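Local coordinates for aminoacyl-histidine dipeptidase (Vibrio alginolyticus, PDB 3MRU), which probably hydrolyses dipeptides, including aminoacyl-histidine substrates such as carnosine, as a zinc-dependent metallopeptidase of the M20C family, at residues Q86-T91 with H461-K466; K22-P27 with D98-Y103; H28-E33 with H80-P85. All blocks are in the same frame, centred on the assembly; numbering follows the deposited sequence.

Contact 1: Q86-T91 with H461-K466; sequences QKNEDT and HSPDEK. With ZN (zinc ion), chain C.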
ATOM      1  N   GLN A  86     -15.948   8.112  -6.988  1.00 61.11           N
ATOM      2  CA  GLN A  86     -16.516   8.496  -5.704  1.00 63.28           C
ATOM      3  C   GLN A  86     -17.187   9.831  -5.823  1.00 64.36           C
ATOM      4  O   GLN A  86     -16.562  10.828  -6.166  1.00 64.31           O
ATOM      5  CB  GLN A  86     -15.469   8.543  -4.597  1.00110.83           C
ATOM      6  CG  GLN A  86     -14.929   7.187  -4.144  1.00113.30           C
ATOM      7  CD  GLN A  86     -15.672   6.622  -2.955  1.00116.88           C
ATOM      8  OE1 GLN A  86     -16.857   6.912  -2.737  1.00119.35           O
ATOM      9  NE2 GLN A  86     -14.979   5.807  -2.169  1.00118.41           N
ATOM     10  N   LYS A  87     -18.451   9.859  -5.475  1.00 80.55           N
ATOM     11  CA  LYS A  87     -19.246  11.036  -5.628  1.00 80.55           C
ATOM     12  C   LYS A  87     -19.523  11.601  -4.278  1.00 80.55           C
ATOM     13  O   LYS A  87     -19.404  10.944  -3.269  1.00143.63           O
ATOM     14  CB  LYS A  87     -20.564  10.653  -6.245  1.00205.82           C
ATOM     15  CG  LYS A  87     -21.147   9.454  -5.541  1.00205.82           C
ATOM     16  CD  LYS A  87     -20.290   9.105  -4.321  1.00205.82           C
ATOM     17  CE  LYS A  87     -20.679   7.779  -3.678  1.00205.82           C
ATOM     18  NZ  LYS A  87     -19.523   7.163  -2.962  1.00205.82           N
ATOM     19  N   ASN A  88     -19.898  12.857  -4.284  1.00115.96           N
ATOM     20  CA  ASN A  88     -20.276  13.559  -3.091  1.00117.60           C
ATOM     21  C   ASN A  88     -21.658  13.013  -2.787  1.00118.77           C
ATOM     22  O   ASN A  88     -22.421  12.699  -3.710  1.00119.02           O
ATOM     23  CB  ASN A  88     -20.242  15.045  -3.399  1.00116.68           C
ATOM     24  CG  ASN A  88     -20.022  15.886  -2.183  1.00117.61           C
ATOM     25  OD1 ASN A  88     -19.583  17.029  -2.291  1.00118.81           O
ATOM     26  ND2 ASN A  88     -20.334  15.342  -1.010  1.00118.66           N
ATOM     27  N   GLU A  89     -21.974  12.893  -1.501  1.00206.44           N
ATOM     28  CA  GLU A  89     -23.220  12.271  -1.061  1.00209.41           C
ATOM     29  C   GLU A  89     -24.328  13.334  -1.147  1.00209.57           C
ATOM     30  O   GLU A  89     -24.738  13.880  -0.114  1.00210.36           O
ATOM     31  CB  GLU A  89     -23.114  11.704   0.367  1.00164.59           C
ATOM     32  CG  GLU A  89     -21.710  11.756   1.030  1.00167.69           C
ATOM     33  CD  GLU A  89     -20.737  10.658   0.575  1.00169.89           C
ATOM     34  OE1 GLU A  89     -21.128   9.462   0.531  1.00169.46           O
ATOM     35  OE2 GLU A  89     -19.559  10.999   0.291  1.00170.24           O
ATOM     36  N   ASP A  90     -24.729  13.645  -2.385  1.00106.26           N
ATOM     37  CA  ASP A  90     -25.746  14.655  -2.678  1.00106.63           C
ATOM     38  C   ASP A  90     -25.575  15.373  -4.038  1.00106.20           C
ATOM     39  O   ASP A  90     -25.834  16.572  -4.138  1.00106.32           O
ATOM     40  CB  ASP A  90     -25.809  15.688  -1.549  1.00155.55           C
ATOM     41  CG  ASP A  90     -27.024  15.508  -0.660  1.00157.37           C
ATOM     42  OD1 ASP A  90     -27.266  16.377   0.202  1.00158.83           O
ATOM     43  OD2 ASP A  90     -27.736  14.495  -0.825  1.00159.52           O
ATOM     44  N   THR A  91     -25.149  14.646  -5.073  1.00 90.85           N
ATOM     45  CA  THR A  91     -24.988  15.210  -6.422  1.00 90.06           C
ATOM     46  C   THR A  91     -25.157  14.088  -7.431  1.00 89.46           C
ATOM     47  O   THR A  91     -24.654  12.987  -7.216  1.00 89.67           O
ATOM     48  CB  THR A  91     -23.566  15.853  -6.663  1.00 98.57           C
ATOM     49  OG1 THR A  91     -22.615  14.830  -7.010  1.00 98.01           O
ATOM     50  CG2 THR A  91     -23.052  16.657  -5.440  1.00 98.25           C
ATOM     51  N   HIS A 461      -9.222   9.903  -4.328  1.00 80.92           N
ATOM     52  CA  HIS A 461     -10.239   8.917  -3.934  1.00 81.25           C
ATOM     53  C   HIS A 461     -11.343   9.556  -3.073  1.00 81.49           C
ATOM     54  O   HIS A 461     -12.117   8.847  -2.420  1.00 81.61           O
ATOM     55  CB  HIS A 461      -9.619   7.692  -3.224  1.00 84.72           C
ATOM     56  CG  HIS A 461      -8.404   7.149  -3.905  1.00 85.36           C
ATOM     57  ND1 HIS A 461      -7.165   7.742  -3.793  1.00 85.89           N
ATOM     58  CD2 HIS A 461      -8.235   6.074  -4.710  1.00 86.64           C
ATOM     59  CE1 HIS A 461      -6.288   7.068  -4.513  1.00 86.22           C
ATOM     60  NE2 HIS A 461      -6.912   6.050  -5.080  1.00 86.99           N
ATOM     61  N   SER A 462     -11.419  10.888  -3.082  1.00 83.44           N
ATOM     62  CA  SER A 462     -12.543  11.577  -2.456  1.00 83.97           C
ATOM     63  C   SER A 462     -13.087  12.705  -3.339  1.00 84.41           C
ATOM     64  O   SER A 462     -12.399  13.188  -4.231  1.00 84.82           O
ATOM     65  CB  SER A 462     -12.177  12.053  -1.048  1.00 78.17           C
ATOM     66  OG  SER A 462     -11.941  13.447  -1.019  1.00 78.08           O
ATOM     67  N   PRO A 463     -14.332  13.133  -3.095  1.00 82.54           N
ATOM     68  CA  PRO A 463     -14.817  14.361  -3.735  1.00 82.63           C
ATOM     69  C   PRO A 463     -13.886  15.589  -3.483  1.00 82.54           C
ATOM     70  O   PRO A 463     -14.131  16.692  -4.029  1.00 82.77           O
ATOM     71  CB  PRO A 463     -16.172  14.558  -3.045  1.00 82.09           C
ATOM     72  CG  PRO A 463     -16.628  13.162  -2.727  1.00 81.93           C
ATOM     73  CD  PRO A 463     -15.404  12.366  -2.440  1.00 81.79           C
ATOM     74  N   ASP A 464     -12.831  15.402  -2.688  1.00 74.18           N
ATOM     75  CA  ASP A 464     -11.942  16.507  -2.356  1.00 73.73           C
ATOM     76  C   ASP A 464     -10.664  16.481  -3.149  1.00 72.84           C
ATOM     77  O   ASP A 464      -9.863  17.420  -3.076  1.00 72.82           O
ATOM     78  CB  ASP A 464     -11.519  16.450  -0.901  1.00 96.24           C
ATOM     79  CG  ASP A 464     -12.690  16.327   0.029  1.00 98.25           C
ATOM     80  OD1 ASP A 464     -13.629  17.141  -0.113  1.00100.28           O
ATOM     81  OD2 ASP A 464     -12.677  15.409   0.893  1.00100.33           O
ATOM     82  N   GLU A 465     -10.448  15.428  -3.930  1.00 69.49           N
ATOM     83  CA  GLU A 465      -9.246  15.345  -4.762  1.00 68.99           C
ATOM     84  C   GLU A 465      -8.954  16.691  -5.428  1.00 68.52           C
ATOM     85  O   GLU A 465      -9.535  17.012  -6.466  1.00 68.73           O
ATOM     86  CB  GLU A 465      -9.401  14.254  -5.822  1.00 79.01           C
ATOM     87  CG  GLU A 465      -8.164  14.043  -6.679  1.00 80.29           C
ATOM     88  CD  GLU A 465      -8.337  12.922  -7.686  1.00 82.39           C
ATOM     89  OE1 GLU A 465      -7.526  12.841  -8.633  1.00 83.02           O
ATOM     90  OE2 GLU A 465      -9.284  12.122  -7.530  1.00 83.17           O
ATOM     91  N   LYS A 466      -8.061  17.471  -4.820  1.00 88.78           N
ATOM     92  CA  LYS A 466      -7.621  18.754  -5.372  1.00 87.58           C
ATOM     93  C   LYS A 466      -6.144  18.642  -5.770  1.00 86.44           C
ATOM     94  O   LYS A 466      -5.330  18.130  -4.999  1.00 86.14           O
ATOM     95  CB  LYS A 466      -7.812  19.876  -4.351  1.00 75.55           C
ATOM     96  CG  LYS A 466      -7.164  19.606  -3.003  1.00 77.10           C
ATOM     97  CD  LYS A 466      -7.833  20.410  -1.899  1.00 80.20           C
ATOM     98  CE  LYS A 466      -6.847  20.761  -0.797  1.00 81.93           C
ATOM     99  NZ  LYS A 466      -6.730  22.233  -0.604  1.00 83.37           N
TER
HETATM  100 ZN    ZN C 491      -5.307   5.823  -7.084  1.00121.83          ZN

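Contact 2: K22-P27 with D98-Y103; sequences KICSIP and DPIQPY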
ATOM      1  N   LYS A  22      -9.529  16.682 -22.051  1.00 74.49           N
ATOM      2  CA  LYS A  22     -10.141  15.631 -22.862  1.00 75.58           C
ATOM      3  C   LYS A  22     -10.379  14.328 -22.084  1.00 75.99           C
ATOM      4  O   LYS A  22     -11.497  13.802 -22.111  1.00 76.56           O
ATOM      5  CB  LYS A  22      -9.351  15.350 -24.143  1.00 65.43           C
ATOM      6  CG  LYS A  22      -9.936  14.230 -25.032  1.00 65.90           C
ATOM      7  CD  LYS A  22     -11.158  14.724 -25.804  1.00 68.14           C
ATOM      8  CE  LYS A  22     -11.626  13.678 -26.801  1.00 69.04           C
ATOM      9  NZ  LYS A  22     -11.671  14.221 -28.201  1.00 70.21           N
ATOM     10  N   ILE A  23      -9.349  13.807 -21.410  1.00 56.23           N
ATOM     11  CA  ILE A  23      -9.517  12.690 -20.453  1.00 55.99           C
ATOM     12  C   ILE A  23     -10.659  12.890 -19.422  1.00 56.12           C
ATOM     13  O   ILE A  23     -11.353  11.951 -19.088  1.00 56.22           O
ATOM     14  CB  ILE A  23      -8.215  12.386 -19.684  1.00 50.34           C
ATOM     15  CG1 ILE A  23      -7.167  11.757 -20.605  1.00 49.48           C
ATOM     16  CG2 ILE A  23      -8.493  11.424 -18.568  1.00 50.26           C
ATOM     17  CD1 ILE A  23      -5.731  11.807 -20.079  1.00 82.11           C
ATOM     18  N   CYS A  24     -10.844  14.104 -18.919  1.00 60.28           N
ATOM     19  CA  CYS A  24     -11.933  14.380 -17.988  1.00 60.94           C
ATOM     20  C   CYS A  24     -13.303  14.193 -18.626  1.00 61.25           C
ATOM     21  O   CYS A  24     -14.275  13.875 -17.936  1.00 61.04           O
ATOM     22  CB  CYS A  24     -11.859  15.826 -17.487  1.00 69.30           C
ATOM     23  SG  CYS A  24     -10.743  16.176 -16.117  1.00 70.42           S
ATOM     24  N   SER A  25     -13.376  14.443 -19.935  1.00 77.62           N
ATOM     25  CA  SER A  25     -14.640  14.471 -20.680  1.00 77.89           C
ATOM     26  C   SER A  25     -15.169  13.059 -20.987  1.00 78.86           C
ATOM     27  O   SER A  25     -16.381  12.880 -21.212  1.00 79.37           O
ATOM     28  CB  SER A  25     -14.499  15.263 -21.985  1.00 51.02           C
ATOM     29  OG  SER A  25     -13.800  14.531 -22.982  1.00 49.00           O
ATOM     30  N   ILE A  26     -14.283  12.061 -21.006  1.00 55.37           N
ATOM     31  CA  ILE A  26     -14.742  10.698 -21.277  1.00 55.77           C
ATOM     32  C   ILE A  26     -14.629   9.783 -20.049  1.00 56.17           C
ATOM     33  O   ILE A  26     -13.531   9.512 -19.574  1.00 55.65           O
ATOM     34  CB  ILE A  26     -14.088  10.039 -22.547  1.00 63.96           C
ATOM     35  CG1 ILE A  26     -13.158   8.893 -22.150  1.00 63.85           C
ATOM     36  CG2 ILE A  26     -13.414  11.076 -23.479  1.00 62.69           C
ATOM     37  CD1 ILE A  26     -11.895   9.372 -21.484  1.00 82.67           C
ATOM     38  N   PRO A  27     -15.777   9.335 -19.550  1.00 73.01           N
ATOM     39  CA  PRO A  27     -15.838   8.483 -18.359  1.00 73.45           C
ATOM     40  C   PRO A  27     -15.050   7.178 -18.272  1.00 73.80           C
ATOM     41  O   PRO A  27     -15.321   6.232 -19.011  1.00 73.22           O
ATOM     42  CB  PRO A  27     -17.282   7.976 -18.372  1.00 67.37           C
ATOM     43  CG  PRO A  27     -18.042   9.046 -19.072  1.00 67.23           C
ATOM     44  CD  PRO A  27     -17.111   9.596 -20.115  1.00 67.19           C
ATOM     45  N   ASP A  98     -21.258   9.769 -17.087  1.00 94.53           N
ATOM     46  CA  ASP A  98     -21.000  11.205 -16.955  1.00 93.15           C
ATOM     47  C   ASP A  98     -19.520  11.617 -16.898  1.00 92.11           C
ATOM     48  O   ASP A  98     -18.675  10.886 -16.343  1.00 91.50           O
ATOM     49  CB  ASP A  98     -21.747  11.749 -15.741  1.00 98.25           C
ATOM     50  CG  ASP A  98     -23.234  11.567 -15.865  1.00 98.51           C
ATOM     51  OD1 ASP A  98     -23.968  12.043 -14.973  1.00 99.74           O
ATOM     52  OD2 ASP A  98     -23.667  10.946 -16.860  1.00 98.84           O
ATOM     53  N   PRO A  99     -19.212  12.798 -17.486  1.00 90.66           N
ATOM     54  CA  PRO A  99     -17.885  13.394 -17.545  1.00 89.53           C
ATOM     55  C   PRO A  99     -17.507  14.064 -16.229  1.00 88.31           C
ATOM     56  O   PRO A  99     -18.388  14.481 -15.481  1.00 88.32           O
ATOM     57  CB  PRO A  99     -18.053  14.461 -18.631  1.00 85.48           C
ATOM     58  CG  PRO A  99     -19.440  14.918 -18.466  1.00 85.49           C
ATOM     59  CD  PRO A  99     -20.201  13.656 -18.176  1.00 86.57           C
ATOM     60  N   ILE A 100     -16.211  14.166 -15.954  1.00 72.37           N
ATOM     61  CA  ILE A 100     -15.746  14.949 -14.818  1.00 71.23           C
ATOM     62  C   ILE A 100     -15.815  16.427 -15.177  1.00 70.98           C
ATOM     63  O   ILE A 100     -15.363  16.852 -16.250  1.00 70.86           O
ATOM     64  CB  ILE A 100     -14.295  14.596 -14.439  1.00 69.08           C
ATOM     65  CG1 ILE A 100     -14.113  13.079 -14.281  1.00 68.33           C
ATOM     66  CG2 ILE A 100     -13.863  15.359 -13.200  1.00 68.18           C
ATOM     67  CD1 ILE A 100     -14.010  12.293 -15.572  1.00 91.39           C
ATOM     68  N   GLN A 101     -16.389  17.226 -14.297  1.00 73.86           N
ATOM     69  CA  GLN A 101     -16.397  18.644 -14.562  1.00 73.65           C
ATOM     70  C   GLN A 101     -15.260  19.276 -13.770  1.00 73.33           C
ATOM     71  O   GLN A 101     -15.484  19.729 -12.655  1.00 73.90           O
ATOM     72  CB  GLN A 101     -17.728  19.278 -14.157  1.00 95.84           C
ATOM     73  CG  GLN A 101     -18.978  18.729 -14.823  1.00 95.81           C
ATOM     74  CD  GLN A 101     -20.214  19.080 -14.007  1.00 97.74           C
ATOM     75  OE1 GLN A 101     -20.635  20.247 -13.960  1.00 98.48           O
ATOM     76  NE2 GLN A 101     -20.787  18.081 -13.325  1.00 98.38           N
ATOM     77  N   PRO A 102     -14.040  19.330 -14.341  1.00 85.65           N
ATOM     78  CA  PRO A 102     -12.972  19.944 -13.558  1.00 84.78           C
ATOM     79  C   PRO A 102     -13.188  21.450 -13.522  1.00 84.41           C
ATOM     80  O   PRO A 102     -13.746  22.015 -14.473  1.00 84.60           O
ATOM     81  CB  PRO A 102     -11.721  19.615 -14.371  1.00 63.43           C
ATOM     82  CG  PRO A 102     -12.210  19.526 -15.792  1.00 63.83           C
ATOM     83  CD  PRO A 102     -13.580  18.919 -15.686  1.00 64.43           C
ATOM     84  N   TYR A 103     -12.782  22.093 -12.432  1.00 60.58           N
ATOM     85  CA  TYR A 103     -12.809  23.546 -12.359  1.00 59.88           C
ATOM     86  C   TYR A 103     -11.593  24.076 -11.607  1.00 60.45           C
ATOM     87  O   TYR A 103     -10.886  23.318 -10.940  1.00 60.45           O
ATOM     88  CB  TYR A 103     -14.125  24.045 -11.762  1.00 59.79           C
ATOM     89  CG  TYR A 103     -14.291  23.864 -10.266  1.00 58.93           C
ATOM     90  CD1 TYR A 103     -14.105  24.942  -9.387  1.00 57.97           C
ATOM     91  CD2 TYR A 103     -14.672  22.631  -9.728  1.00 57.18           C
ATOM     92  CE1 TYR A 103     -14.258  24.790  -8.023  1.00 57.65           C
ATOM     93  CE2 TYR A 103     -14.834  22.464  -8.366  1.00 56.74           C
ATOM     94  CZ  TYR A 103     -14.624  23.545  -7.514  1.00 58.65           C
ATOM     95  OH  TYR A 103     -14.777  23.383  -6.146  1.00 59.84           O
TER

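Contact 3: H28-E33 with H80-P85; sequences HPSKHE and HIDMVP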
ATOM      1  N   HIS A  28     -14.083   7.145 -17.361  1.00 63.66           N
ATOM      2  CA  HIS A  28     -13.268   5.964 -17.130  1.00 64.16           C
ATOM      3  C   HIS A  28     -13.027   5.494 -15.669  1.00 65.15           C
ATOM      4  O   HIS A  28     -11.910   5.591 -15.176  1.00 65.49           O
ATOM      5  CB  HIS A  28     -11.965   6.475 -17.801  1.00 80.88           C
ATOM      6  CG  HIS A  28     -11.402   7.734 -17.197  1.00 80.54           C
ATOM      7  ND1 HIS A  28     -12.043   8.956 -17.273  1.00 79.46           N
ATOM      8  CD2 HIS A  28     -10.258   7.958 -16.508  1.00 79.45           C
ATOM      9  CE1 HIS A  28     -11.320   9.871 -16.658  1.00 77.64           C
ATOM     10  NE2 HIS A  28     -10.236   9.291 -16.177  1.00 78.47           N
ATOM     11  N   PRO A  29     -14.060   4.953 -14.974  1.00 67.93           N
ATOM     12  CA  PRO A  29     -13.792   4.424 -13.631  1.00 68.38           C
ATOM     13  C   PRO A  29     -13.208   3.053 -13.833  1.00 69.11           C
ATOM     14  O   PRO A  29     -13.179   2.552 -14.961  1.00 68.79           O
ATOM     15  CB  PRO A  29     -15.177   4.259 -13.007  1.00 74.93           C
ATOM     16  CG  PRO A  29     -16.116   5.055 -13.844  1.00 74.70           C
ATOM     17  CD  PRO A  29     -15.512   5.108 -15.205  1.00 74.57           C
ATOM     18  N   SER A  30     -12.751   2.445 -12.743  1.00 85.88           N
ATOM     19  CA  SER A  30     -12.088   1.158 -12.839  1.00 86.81           C
ATOM     20  C   SER A  30     -13.024   0.245 -13.584  1.00 87.62           C
ATOM     21  O   SER A  30     -14.253   0.368 -13.463  1.00 87.94           O
ATOM     22  CB  SER A  30     -11.731   0.617 -11.460  1.00 80.56           C
ATOM     23  OG  SER A  30     -11.107   1.630 -10.676  1.00 80.49           O
ATOM     24  N   LYS A  31     -12.441  -0.617 -14.405  1.00 90.70           N
ATOM     25  CA  LYS A  31     -13.192  -1.615 -15.181  1.00 91.87           C
ATOM     26  C   LYS A  31     -13.980  -1.073 -16.412  1.00 92.25           C
ATOM     27  O   LYS A  31     -14.562  -1.853 -17.171  1.00 92.51           O
ATOM     28  CB  LYS A  31     -14.064  -2.485 -14.253  1.00 81.72           C
ATOM     29  CG  LYS A  31     -13.262  -3.375 -13.255  1.00 83.22           C
ATOM     30  CD  LYS A  31     -12.751  -4.689 -13.897  1.00 84.82           C
ATOM     31  CE  LYS A  31     -13.821  -5.811 -13.816  1.00 86.50           C
ATOM     32  NZ  LYS A  31     -13.640  -6.948 -14.803  1.00 85.34           N
ATOM     33  N   HIS A  32     -13.958   0.247 -16.632  1.00 80.09           N
ATOM     34  CA  HIS A  32     -14.647   0.861 -17.771  1.00 80.02           C
ATOM     35  C   HIS A  32     -13.709   1.669 -18.649  1.00 80.29           C
ATOM     36  O   HIS A  32     -14.100   2.607 -19.337  1.00 79.82           O
ATOM     37  CB  HIS A  32     -15.798   1.694 -17.267  1.00 88.23           C
ATOM     38  CG  HIS A  32     -16.853   0.883 -16.591  1.00 89.33           C
ATOM     39  ND1 HIS A  32     -16.609   0.151 -15.448  1.00 90.38           N
ATOM     40  CD2 HIS A  32     -18.152   0.667 -16.908  1.00 90.53           C
ATOM     41  CE1 HIS A  32     -17.716  -0.468 -15.079  1.00 91.14           C
ATOM     42  NE2 HIS A  32     -18.669  -0.164 -15.944  1.00 91.35           N
ATOM     43  N   GLU A  33     -12.451   1.256 -18.619  1.00 91.60           N
ATOM     44  CA  GLU A  33     -11.400   1.810 -19.453  1.00 92.87           C
ATOM     45  C   GLU A  33     -11.716   1.840 -20.943  1.00 93.31           C
ATOM     46  O   GLU A  33     -11.355   2.807 -21.611  1.00 93.76           O
ATOM     47  CB  GLU A  33     -10.103   1.042 -19.231  1.00100.82           C
ATOM     48  CG  GLU A  33     -10.278  -0.248 -18.428  1.00102.28           C
ATOM     49  CD  GLU A  33      -9.978  -0.055 -16.945  1.00103.63           C
ATOM     50  OE1 GLU A  33      -9.220   0.880 -16.590  1.00104.17           O
ATOM     51  OE2 GLU A  33     -10.482  -0.856 -16.131  1.00104.12           O
ATOM     52  N   HIS A  80      -1.870   4.764 -15.326  1.00 51.78           N
ATOM     53  CA  HIS A  80      -2.978   3.865 -15.417  1.00 51.05           C
ATOM     54  C   HIS A  80      -4.217   4.674 -15.791  1.00 51.63           C
ATOM     55  O   HIS A  80      -4.371   5.833 -15.370  1.00 51.38           O
ATOM     56  CB  HIS A  80      -3.152   3.150 -14.108  1.00 58.23           C
ATOM     57  CG  HIS A  80      -3.641   4.034 -13.020  1.00 56.88           C
ATOM     58  ND1 HIS A  80      -4.968   4.352 -12.866  1.00 56.27           N
ATOM     59  CD2 HIS A  80      -2.983   4.651 -12.011  1.00 55.86           C
ATOM     60  CE1 HIS A  80      -5.109   5.139 -11.815  1.00 56.27           C
ATOM     61  NE2 HIS A  80      -3.919   5.339 -11.280  1.00 55.93           N
ATOM     62  N   ILE A  81      -5.087   4.038 -16.590  1.00 55.18           N
ATOM     63  CA  ILE A  81      -6.238   4.672 -17.280  1.00 54.97           C
ATOM     64  C   ILE A  81      -7.434   4.860 -16.371  1.00 55.65           C
ATOM     65  O   ILE A  81      -8.081   5.905 -16.374  1.00 55.03           O
ATOM     66  CB  ILE A  81      -6.668   3.823 -18.487  1.00 44.56           C
ATOM     67  CG1 ILE A  81      -5.538   3.799 -19.520  1.00 44.54           C
ATOM     68  CG2 ILE A  81      -7.957   4.318 -19.069  1.00 43.27           C
ATOM     69  CD1 ILE A  81      -5.687   2.755 -20.627  1.00 81.99           C
ATOM     70  N   ASP A  82      -7.728   3.837 -15.586  1.00 72.75           N
ATOM     71  CA  ASP A  82      -8.889   3.911 -14.726  1.00 74.27           C
ATOM     72  C   ASP A  82      -8.735   4.985 -13.680  1.00 75.10           C
ATOM     73  O   ASP A  82      -7.631   5.271 -13.214  1.00 75.65           O
ATOM     74  CB  ASP A  82      -9.202   2.568 -14.083  1.00 76.67           C
ATOM     75  CG  ASP A  82      -8.258   2.214 -12.982  1.00 77.09           C
ATOM     76  OD1 ASP A  82      -7.058   2.033 -13.274  1.00 76.82           O
ATOM     77  OD2 ASP A  82      -8.732   2.096 -11.834  1.00 78.35           O
ATOM     78  N   MET A  83      -9.860   5.595 -13.357  1.00 66.61           N
ATOM     79  CA  MET A  83      -9.970   6.622 -12.347  1.00 67.76           C
ATOM     80  C   MET A  83     -10.629   5.907 -11.177  1.00 68.35           C
ATOM     81  O   MET A  83     -10.822   4.683 -11.245  1.00 69.17           O
ATOM     82  CB  MET A  83     -10.920   7.679 -12.893  1.00 71.99           C
ATOM     83  CG  MET A  83     -11.433   8.689 -11.918  1.00 72.75           C
ATOM     84  SD  MET A  83     -12.526   9.816 -12.783  1.00 73.12           S
ATOM     85  CE  MET A  83     -11.345  10.703 -13.781  1.00 75.10           C
ATOM     86  N   VAL A  84     -10.974   6.626 -10.113  1.00 53.42           N
ATOM     87  CA  VAL A  84     -11.716   6.032  -9.002  1.00 54.31           C
ATOM     88  C   VAL A  84     -13.064   6.715  -8.806  1.00 55.49           C
ATOM     89  O   VAL A  84     -13.112   7.934  -8.615  1.00 55.22           O
ATOM     90  CB  VAL A  84     -10.869   6.095  -7.691  1.00 62.76           C
ATOM     91  CG1 VAL A  84     -11.690   5.702  -6.457  1.00 61.90           C
ATOM     92  CG2 VAL A  84      -9.609   5.245  -7.815  1.00 62.08           C
ATOM     93  N   PRO A  85     -14.165   5.923  -8.849  1.00 74.03           N
ATOM     94  CA  PRO A  85     -15.522   6.472  -8.761  1.00 74.82           C
ATOM     95  C   PRO A  85     -15.949   6.833  -7.341  1.00 76.12           C
ATOM     96  O   PRO A  85     -16.263   5.947  -6.560  1.00 76.46           O
ATOM     97  CB  PRO A  85     -16.387   5.331  -9.302  1.00 81.45           C
ATOM     98  CG  PRO A  85     -15.627   4.092  -8.982  1.00 80.93           C
ATOM     99  CD  PRO A  85     -14.169   4.449  -8.996  1.00 80.93           C
TER

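Contact 1: Q86-T91 with H461-K466
Pro463 lies against the backbone between Lys87 and Asn88, and this van der Waals contact mainly joins the two irregular loops. Its CG is 3.6 Å from Lys87 O and equally far from Asn88 N, so the tip of the ring rests on the peptide group linking the two residues. The CB carbons of Pro463 and Asn88 meet at 4.1 Å, the side chains crossing obliquely. A second such contact sets Gln86 CG 3.7 Å from His461 O. No hydrogen bond joins the segments.

The polar bonds act within each loop. Lys87 NZ donates to Gln86 OE1 at 2.7 Å, with a C=O...N angle of 163°, so the ammonium approaches nearly in line with the C=O bond. In 461-466, Ser462 to Glu465 form a type I beta turn, closed by Glu465 N bonding to Ser462 O at 3.0 Å, with Pro463 at its second position. Lys112 NZ bonds to the carbonyl of Pro463, and the carboxylate of Glu465 receives the backbone N of Gly117.

Metal coordination comes third. With CG beside its own backbone N (chi1 -46°), His461 presents NE2 to a zinc ion 2.6 Å away (long for zinc-nitrogen, and imprecise at this resolution), which Asp119 OD2 also binds. The arrangement is a partly exposed loop pair bordering the two-zinc active site of an M20 peptidase, where the turn directly follows a metal-binding histidine.

Contact 2: K22-P27 with D98-Y103
Cys24 and Ile100 meet through their backbones: Ile100 N donates to Cys24 O, with the atoms 2.8 Å apart and an N-H...O angle of 146°. That oxygen sits too close to a neighbour in the model, so its placing, and with it the exact distance, is doubtful. It is the one hydrogen bond between the segments, and it joins a carbonyl near the end of helix 14-25 to an extended chain.

Within the helical segment, Lys22 O takes two firm donors from Ser25. Ser25 N reaches it at 2.9 Å, while Ser25 OG approaches in the carbonyl plane, on a lone pair, at 2.6 Å. The hydroxyl is thereby turned back onto the helix, on a residue whose CB points away from 98-103.

Apolar contacts come next. Cys24 SG sits beside its own backbone N (chi1 -83°), which directs the sulfur to the ring of Pro102, 3.7 Å from CG. The CB atoms of Cys24 and Ile100 are 4.1 Å apart.

Two further prolines make van der Waals contacts with carbonyl oxygens of the opposite segment: Pro99 CB is 3.5 Å from Ser25 O, and Pro27 CG is 3.4 Å from Asp98 O. The contacts run along the segments in opposite order, Cys24 with Ile100 and Pro102, then Ser25 with Pro99, then Pro27 with Asp98.

Beyond the pair, Ile100 also packs on Ala111, and Ile23 turns to Leu36 of helix 36-46 and Met124 of helix 124-132. The end of helix 14-25 thus packs against the proline-rich segment leading into strand 102-105, an outermost strand of the four-stranded antiparallel sheet.

Contact 3: H28-E33 with H80-P85
The His-X-Asp metal-site motif of M20 peptidases, here His80 to Asp82, is braced by the loop 28-33. Ser30 OG donates to Asp82 OD2 at 2.7 Å, on the lone pair directed away from the other carboxylate oxygen. Asp82 OD1 receives a weak bond from His80 ND1 at 3.1 Å and a regular one from Glu149 N, while Glu150 N bonds weakly to OD2. Asp82 is thus a second-shell residue behind the zinc ligand His80, and Ser30 supports it from one step further out. Met83 N donates to His28 O at 2.7 Å.

Over one face of the His28 imidazole lies Met83 SD, 4.4 Å from the ring centroid and 27° off the normal, a sulfur-aromatic contact; the methionine methyl is modelled too close to the ring, so the detail is doubtful. Ile81 O lies at the edge of the same ring, in its plane. A chi1 of 59°, with CG between backbone N and carbonyl carbon, swings the ring there, ND1 bonding to Ile26 O.

Apolar pairs extend the contact: Pro29 CB meets Pro85 CB at 4.0 Å, and Glu33 CB meets Ile81 CG2 at 3.9 Å. The side chains of Glu33 and Asp82 run alongside each other, but their carboxylate planes are inclined at 63°, Glu33 OE1 being 4.1 Å from Asp82 OD1.

The buried contact joins the end of strand 75-80 to the connection between helices 14-25 and 36-46, with Leu36 of the latter touching both His28 and Ile81, and strand 141-146 packing on Ile81 through Leu145.

In the fold
From the N terminus, helix 14-25 leads into 22-27, which opens contact 2, and 28-33 follows at once to open contact 3. After helix 36-46 and the first strands of the six-stranded sheet, 80-85 closes contact 3, nested within the loop that contact 2 closes at 98-103. Between these, 86-91 opens contact 1, whose partner 461-466 arrives some 370 residues later; contact 1 therefore crosses contact 2 but follows contact 3 in series. Contacts 2 and 3 touch where Ile23 packs on His28, and contacts 1 and 3 where His461 meets Val84. Together they join helix 14-25, the central sheet and the four-stranded sheet beside the zinc site.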